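PDB 2IU5: HTH-type dhaKLM operon transcriptional activator DhaS from Lactococcus lactis, which activates transcription of the dhaKLM operon together with DhaQ in response to dihydroxyacetone, binding an inverted repeat that partly overlaps the -35 promoter sequence. Local coordinates for residues Y53-N56 with Q57-L61. The protein carries 1 engineered substitution. Sequence-based numbering, arbitrary orientation.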
# COMPACT_ATOMS: atom_id res chain seq x y z
N TYR A 53 -34.23 -1.08 -9.86
CA TYR A 53 -33.04 -1.51 -9.13
C TYR A 53 -31.96 -0.44 -8.96
O TYR A 53 -31.32 -0.37 -7.92
CB TYR A 53 -32.42 -2.75 -9.77
CG TYR A 53 -33.41 -3.88 -9.91
CD1 TYR A 53 -33.81 -4.61 -8.80
CD2 TYR A 53 -33.95 -4.20 -11.15
CE1 TYR A 53 -34.72 -5.66 -8.94
CE2 TYR A 53 -34.86 -5.24 -11.30
CZ TYR A 53 -35.23 -5.95 -10.20
OH TYR A 53 -36.14 -6.98 -10.36
N PHE A 54 -31.75 0.39 -9.98
CA PHE A 54 -30.65 1.36 -9.96
C PHE A 54 -31.10 2.65 -10.58
O PHE A 54 -31.89 2.63 -11.51
CB PHE A 54 -29.47 0.85 -10.77
CG PHE A 54 -29.00 -0.51 -10.34
CD1 PHE A 54 -28.33 -0.67 -9.14
CD2 PHE A 54 -29.24 -1.62 -11.14
CE1 PHE A 54 -27.90 -1.93 -8.74
CE2 PHE A 54 -28.80 -2.88 -10.74
CZ PHE A 54 -28.13 -3.02 -9.54
N GLN A 55 -30.58 3.77 -10.07
CA GLN A 55 -30.94 5.08 -10.60
C GLN A 55 -30.11 5.44 -11.84
O GLN A 55 -30.55 6.19 -12.71
CB GLN A 55 -30.75 6.16 -9.53
CG GLN A 55 -31.26 7.52 -9.95
CD GLN A 55 -31.13 8.53 -8.83
OE1 GLN A 55 -31.53 8.29 -7.68
NE2 GLN A 55 -30.56 9.68 -9.16
N ASN A 56 -28.90 4.88 -11.90
CA ASN A 56 -27.94 5.24 -12.92
C ASN A 56 -26.74 4.31 -12.85
O ASN A 56 -26.69 3.41 -12.00
CB ASN A 56 -27.54 6.71 -12.79
CG ASN A 56 -26.94 7.02 -11.41
OD1 ASN A 56 -26.08 6.29 -10.96
ND2 ASN A 56 -27.39 8.09 -10.77
N GLN A 57 -25.78 4.55 -13.73
CA GLN A 57 -24.62 3.68 -13.85
C GLN A 57 -23.71 3.75 -12.63
O GLN A 57 -23.06 2.76 -12.33
CB GLN A 57 -23.84 4.00 -15.12
CG GLN A 57 -24.66 3.82 -16.39
CD GLN A 57 -25.28 5.12 -16.87
OE1 GLN A 57 -25.96 5.84 -16.11
NE2 GLN A 57 -25.06 5.46 -18.14
N GLU A 58 -23.69 4.89 -11.93
CA GLU A 58 -22.87 5.02 -10.71
C GLU A 58 -23.42 4.10 -9.64
O GLU A 58 -22.66 3.42 -8.95
CB GLU A 58 -22.86 6.45 -10.20
CG GLU A 58 -21.93 7.33 -11.00
CD GLU A 58 -21.95 8.77 -10.54
OE1 GLU A 58 -22.49 9.08 -9.46
OE2 GLU A 58 -21.40 9.62 -11.28
N GLU A 59 -24.74 4.09 -9.51
CA GLU A 59 -25.32 3.16 -8.53
C GLU A 59 -25.06 1.70 -8.90
O GLU A 59 -24.86 0.87 -8.01
CB GLU A 59 -26.84 3.36 -8.43
CG GLU A 59 -27.26 4.66 -7.74
CD GLU A 59 -28.67 4.61 -7.15
OE1 GLU A 59 -29.47 3.66 -7.42
OE2 GLU A 59 -29.00 5.55 -6.39
N LEU A 60 -25.06 1.38 -10.19
CA LEU A 60 -24.80 0.02 -10.64
C LEU A 60 -23.34 -0.32 -10.30
O LEU A 60 -23.09 -1.42 -9.80
CB LEU A 60 -25.06 -0.12 -12.15
CG LEU A 60 -24.73 -1.51 -12.67
CD1 LEU A 60 -25.51 -2.60 -11.90
CD2 LEU A 60 -25.07 -1.56 -14.15
N LEU A 61 -22.41 0.60 -10.55
CA LEU A 61 -21.00 0.35 -10.21
C LEU A 61 -20.85 0.07 -8.73
O LEU A 61 -20.18 -0.90 -8.34
CB LEU A 61 -20.12 1.56 -10.58
CG LEU A 61 -19.69 1.73 -12.03
CD1 LEU A 61 -18.88 3.00 -12.08
CD2 LEU A 61 -18.82 0.51 -12.43
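Asn56 N-caps helix 57-73: its OD1 accepts from Glu59 N at 3.0 Å, the donor lying nearly in line with the C=O bond (162°). With CG held between the backbone N and the carbonyl carbon (chi1 58°), the amide stays close to the chain, and its oxygen is turned toward the start of the helix. Glu59 reaches the other way, extended beyond CG, and its OE1 accepts from Gln55 N at 2.9 Å, the donor standing well above the carboxylate plane (61° out of it). The same carboxylate lies against Gln55 CB, 3.5 Å from Glu59 OE1. Deeper in, Leu60 CD1 rests over one face of the Phe54 ring, a CH-pi contact 3.7 Å from the centroid, while Tyr53 CB lies over the rim of the opposite face and Trp63 packs edge-to-face with the ring. Shortened to an alanine, Glu59 would lose its carboxylate, which would probably leave Gln55 N without this acceptor and the loop less firmly tied to the helix. The loop in which the predicted helix-turn-helix motif ends is thus joined to helix 57-73 by cap, carboxylate bond and Phe54-Leu60 packing, and the carboxylate, close to the helix N-terminus, is probably favoured in its charged form.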